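Local coordinates for protein TarM (Staphylococcus aureus subsp. aureus 21178, PDB 4X7R) that belongs to the GT-B class of glycosyltransferases, with two Rossmann-like domains that bind uridine-5'-diphosphate and glycan ligands, at residues Asp42-Gly45 / Asn46-Glu49; Asn255-Asp258 / Thr259-Lys263. The protein carries 1 engineered substitution. All blocks are in the same frame, centred on the assembly; numbering follows the deposited sequence.

Contact 1 of 2, residues Asp42-Gly45 / Asn46-Glu49; sequences DYKG and NYDE
The K44 chain crosses one face of the Y47 ring obliquely, with CD over its centre, while D42 meets the same tyrosine at its hydroxyl end. The evidence for a CH-pi contact is direct: K44 CD sits 3.9 Å from the ring centroid and only 8° off the normal, with K44 CB 3.6 Å from Y47 CD2. Nearly extended as far as CE, the lysine chain then turns at chi4 (77°), bringing K44 NZ back to a weak 3.2 Å bond with Y47 OH. Y47 OH donates to the syn lone pair of D42 OD1 at 2.5 Å, the carboxylate standing almost perpendicular to the ring, and it also accepts from L11 N.

Packing thins out at the other end. D42 and Y47 are buried, but K44, G45 and N46 are partly exposed, and the K44 and N46 side chains approach no nearer than K44 CB to N46 OD1 at 4.2 Å. N46 makes no side-chain capping bond to helix 47-56.

The loop leads from strand 36-40 into that helix, part of a beta-alpha-beta crossover, and the D42 side chain lies about 5 Å from the bound SUS sugar. K44 NZ bridges D42 OD2 at 2.8 Å and pairs with E10; two such carboxylates would probably keep the lysine charged.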
loop_
_atom_site.group_PDB
_atom_site.type_symbol
_atom_site.label_atom_id
_atom_site.label_comp_id
_atom_site.label_asym_id
_atom_site.label_seq_id
_atom_site.Cartn_x
_atom_site.Cartn_y
_atom_site.Cartn_z
ATOM N N ASP A 42 5.273 10.444 1.552
ATOM C CA ASP A 42 4.064 11.230 1.352
ATOM C C ASP A 42 3.823 12.189 2.527
ATOM O O ASP A 42 4.429 12.069 3.602
ATOM C CB ASP A 42 2.841 10.290 1.219
ATOM C CG ASP A 42 2.546 9.554 2.510
ATOM O OD1 ASP A 42 3.505 9.074 3.152
ATOM O OD2 ASP A 42 1.355 9.438 2.868
ATOM N N TYR A 43 2.844 13.060 2.334
ATOM C CA TYR A 43 2.418 14.021 3.316
ATOM C C TYR A 43 1.051 13.609 3.835
ATOM O O TYR A 43 0.112 13.428 3.059
ATOM C CB TYR A 43 2.338 15.449 2.694
ATOM C CG TYR A 43 1.820 16.440 3.712
ATOM C CD1 TYR A 43 2.640 16.907 4.736
ATOM C CD2 TYR A 43 0.478 16.816 3.723
ATOM C CE1 TYR A 43 2.153 17.780 5.705
ATOM C CE2 TYR A 43 -0.027 17.668 4.699
ATOM C CZ TYR A 43 0.816 18.161 5.680
ATOM O OH TYR A 43 0.303 18.963 6.665
ATOM N N LYS A 44 0.932 13.488 5.142
ATOM C CA LYS A 44 -0.350 13.266 5.815
ATOM C C LYS A 44 -0.357 14.237 6.987
ATOM O O LYS A 44 0.685 14.448 7.603
ATOM C CB LYS A 44 -0.502 11.825 6.344
ATOM C CG LYS A 44 -0.855 10.805 5.271
ATOM C CD LYS A 44 -1.299 9.476 5.907
ATOM C CE LYS A 44 -1.680 8.453 4.849
ATOM N NZ LYS A 44 -0.485 7.842 4.211
ATOM N N GLY A 45 -1.515 14.825 7.253
ATOM C CA GLY A 45 -1.711 15.710 8.386
ATOM C C GLY A 45 -1.863 14.925 9.685
ATOM O O GLY A 45 -1.565 15.457 10.753
ATOM N N ASN A 46 -2.297 13.631 9.618
ATOM C CA ASN A 46 -2.550 12.754 10.778
ATOM C C ASN A 46 -1.749 11.414 10.766
ATOM O O ASN A 46 -2.322 10.357 11.058
ATOM C CB ASN A 46 -4.061 12.458 10.848
ATOM C CG ASN A 46 -4.599 11.557 9.736
ATOM O OD1 ASN A 46 -4.009 11.404 8.658
ATOM N ND2 ASN A 46 -5.710 10.890 10.000
ATOM N N TYR A 47 -0.443 11.454 10.472
ATOM C CA TYR A 47 0.367 10.232 10.438
ATOM C C TYR A 47 0.449 9.471 11.765
ATOM O O TYR A 47 0.412 8.231 11.777
ATOM C CB TYR A 47 1.766 10.469 9.867
ATOM C CG TYR A 47 2.006 9.709 8.587
ATOM C CD1 TYR A 47 1.691 8.353 8.486
ATOM C CD2 TYR A 47 2.575 10.333 7.481
ATOM C CE1 TYR A 47 1.887 7.654 7.296
ATOM C CE2 TYR A 47 2.805 9.635 6.298
ATOM C CZ TYR A 47 2.469 8.292 6.217
ATOM O OH TYR A 47 2.645 7.611 5.043
ATOM N N ASP A 48 0.523 10.219 12.882
ATOM C CA ASP A 48 0.570 9.691 14.247
ATOM C C ASP A 48 -0.629 8.767 14.510
ATOM O O ASP A 48 -0.447 7.679 15.053
ATOM C CB ASP A 48 0.651 10.874 15.251
ATOM C CG ASP A 48 0.660 10.526 16.732
ATOM O OD1 ASP A 48 1.284 9.493 17.103
ATOM O OD2 ASP A 48 0.085 11.313 17.530
ATOM N N GLU A 49 -1.827 9.151 14.046
ATOM C CA GLU A 49 -3.041 8.337 14.191
ATOM C C GLU A 49 -3.037 7.073 13.319
ATOM O O GLU A 49 -3.640 6.065 13.716
ATOM C CB GLU A 49 -4.313 9.170 13.942
ATOM C CG GLU A 49 -4.622 10.224 15.005
ATOM C CD GLU A 49 -4.286 9.912 16.460
ATOM O OE1 GLU A 49 -3.266 10.451 16.947
ATOM O OE2 GLU A 49 -5.043 9.161 17.119
#

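Contact 2 of 2, residues Asn255-Asp258 / Thr259-Lys263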
loop_
_atom_site.group_PDB
_atom_site.type_symbol
_atom_site.label_atom_id
_atom_site.label_comp_id
_atom_site.label_asym_id
_atom_site.label_seq_id
_atom_site.Cartn_x
_atom_site.Cartn_y
_atom_site.Cartn_z
ATOM N N ASN A 255 0.648 -5.324 -17.250
ATOM C CA ASN A 255 -0.628 -6.000 -17.040
ATOM C C ASN A 255 -1.519 -5.700 -18.201
ATOM O O ASN A 255 -1.423 -4.607 -18.762
ATOM C CB ASN A 255 -1.292 -5.496 -15.762
ATOM C CG ASN A 255 -0.426 -5.649 -14.532
ATOM O OD1 ASN A 255 0.303 -6.637 -14.359
ATOM N ND2 ASN A 255 -0.525 -4.689 -13.632
ATOM N N PHE A 256 -2.384 -6.665 -18.567
ATOM C CA PHE A 256 -3.358 -6.553 -19.668
ATOM C C PHE A 256 -2.706 -6.061 -20.971
ATOM O O PHE A 256 -3.199 -5.140 -21.619
ATOM C CB PHE A 256 -4.567 -5.692 -19.234
ATOM C CG PHE A 256 -5.151 -6.105 -17.903
ATOM C CD1 PHE A 256 -5.827 -7.314 -17.766
ATOM C CD2 PHE A 256 -4.998 -5.304 -16.783
ATOM C CE1 PHE A 256 -6.351 -7.702 -16.534
ATOM C CE2 PHE A 256 -5.529 -5.690 -15.553
ATOM C CZ PHE A 256 -6.204 -6.887 -15.439
ATOM N N ASP A 257 -1.568 -6.677 -21.320
ATOM C CA ASP A 257 -0.774 -6.324 -22.491
ATOM C C ASP A 257 -0.380 -7.564 -23.274
ATOM O O ASP A 257 0.108 -8.543 -22.692
ATOM C CB ASP A 257 0.470 -5.534 -22.052
ATOM C CG ASP A 257 1.392 -5.137 -23.184
ATOM O OD1 ASP A 257 1.068 -4.172 -23.898
ATOM O OD2 ASP A 257 2.389 -5.855 -23.420
ATOM N N ASP A 258 -0.598 -7.520 -24.603
ATOM C CA ASP A 258 -0.264 -8.629 -25.490
ATOM C C ASP A 258 0.998 -8.345 -26.309
ATOM O O ASP A 258 1.513 -9.244 -26.975
ATOM C CB ASP A 258 -1.475 -9.010 -26.361
ATOM C CG ASP A 258 -2.729 -9.305 -25.557
ATOM O OD1 ASP A 258 -2.606 -9.907 -24.455
ATOM O OD2 ASP A 258 -3.826 -8.908 -26.005
ATOM N N THR A 259 1.537 -7.118 -26.193
ATOM C CA THR A 259 2.758 -6.696 -26.892
ATOM C C THR A 259 4.033 -7.135 -26.183
ATOM O O THR A 259 5.120 -6.992 -26.750
ATOM C CB THR A 259 2.760 -5.191 -27.201
ATOM O OG1 THR A 259 2.824 -4.443 -25.990
ATOM C CG2 THR A 259 1.573 -4.772 -28.004
ATOM N N GLY A 260 3.895 -7.646 -24.958
ATOM C CA GLY A 260 5.033 -8.112 -24.181
ATOM C C GLY A 260 5.765 -7.039 -23.395
ATOM O O GLY A 260 6.757 -7.356 -22.717
ATOM N N ALA A 261 5.249 -5.767 -23.440
ATOM C CA ALA A 261 5.800 -4.602 -22.730
ATOM C C ALA A 261 6.121 -4.856 -21.237
ATOM O O ALA A 261 5.443 -5.643 -20.575
ATOM C CB ALA A 261 4.838 -3.420 -22.848
ATOM N N PHE A 262 7.124 -4.150 -20.718
ATOM C CA PHE A 262 7.539 -4.213 -19.315
ATOM C C PHE A 262 7.045 -2.994 -18.573
ATOM O O PHE A 262 6.975 -1.928 -19.168
ATOM C CB PHE A 262 9.073 -4.300 -19.223
ATOM C CG PHE A 262 9.602 -5.583 -19.812
ATOM C CD1 PHE A 262 9.286 -6.814 -19.238
ATOM C CD2 PHE A 262 10.384 -5.568 -20.954
ATOM C CE1 PHE A 262 9.740 -7.998 -19.797
ATOM C CE2 PHE A 262 10.849 -6.764 -21.512
ATOM C CZ PHE A 262 10.519 -7.971 -20.929
ATOM N N LYS A 263 6.701 -3.139 -17.282
ATOM C CA LYS A 263 6.271 -2.011 -16.440
ATOM C C LYS A 263 7.463 -1.052 -16.331
ATOM O O LYS A 263 8.587 -1.513 -16.151
ATOM C CB LYS A 263 5.851 -2.491 -15.039
ATOM C CG LYS A 263 4.626 -3.398 -15.021
ATOM C CD LYS A 263 4.255 -3.807 -13.617
ATOM C CE LYS A 263 2.818 -4.265 -13.529
ATOM N NZ LYS A 263 2.682 -5.716 -13.198
#
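D257 and T259 cross at about a right angle at the head of a tight loop, and N255 and K263 meet obliquely across its base. The chain doubles back between them: the end-to-end directions of 255-258 and 259-263 differ by 159°, and G260 helps the reversal with a positive phi. D257 CG stands opposite its own backbone N (chi1 179°), which carries the carboxylate across the turn. There its oxygens divide the work. D257 OD1 offers its syn lone pair to T259 OG1 at 2.7 Å, whereas D257 OD2 receives a weak bond from A261 N at 2.9 Å and has A261 CB 3.5 Å away.

At the base, K263 NZ reaches N255 OD1 at 2.8 Å, but it approaches from above the carbonyl plane rather than along a lone pair. K263 CE runs beside the amide, 3.4 Å from N255 ND2. The ammonium is also held by N251 O and, weakly, by H253 O.

This surface loop connects strand 243-247 to helix 264-271, with K263 at the N-cap position and its side chain about 6 Å from the bound 3YW. D257, D258 and T259 touch a crystal neighbour, so the lattice may influence the outer turn. Chemically the two ends differ: an aspartate gathers donors at the head, while at the base neutral carbonyl oxygens, H253 O weakly, accept hydrogen bonds from a probably charged lysine.

Overall arrangement
Contact 1 and contact 2 occupy separate loops of one domain, each following a strand of the same seven-stranded parallel sheet and leading into a helix. Strands 3-7 and 221-225 separate 36-40 from 243-247 in that sheet. The contact centres are about 35 Å apart and their nearest atoms about 21 Å apart. The contacts come in series, on opposite sides of the chain's centre, and the ten-stranded antiparallel sheet lies between them in sequence. Contact 1 faces that sheet through Y43, which stacks on F168; in contact 2, F256 (backbone N and ring edge-to-face) and the N255 side chain meet Y402 of the other Rossmann-like domain. Bound sugars lie near both loops, which border different parts of the ligand-binding region.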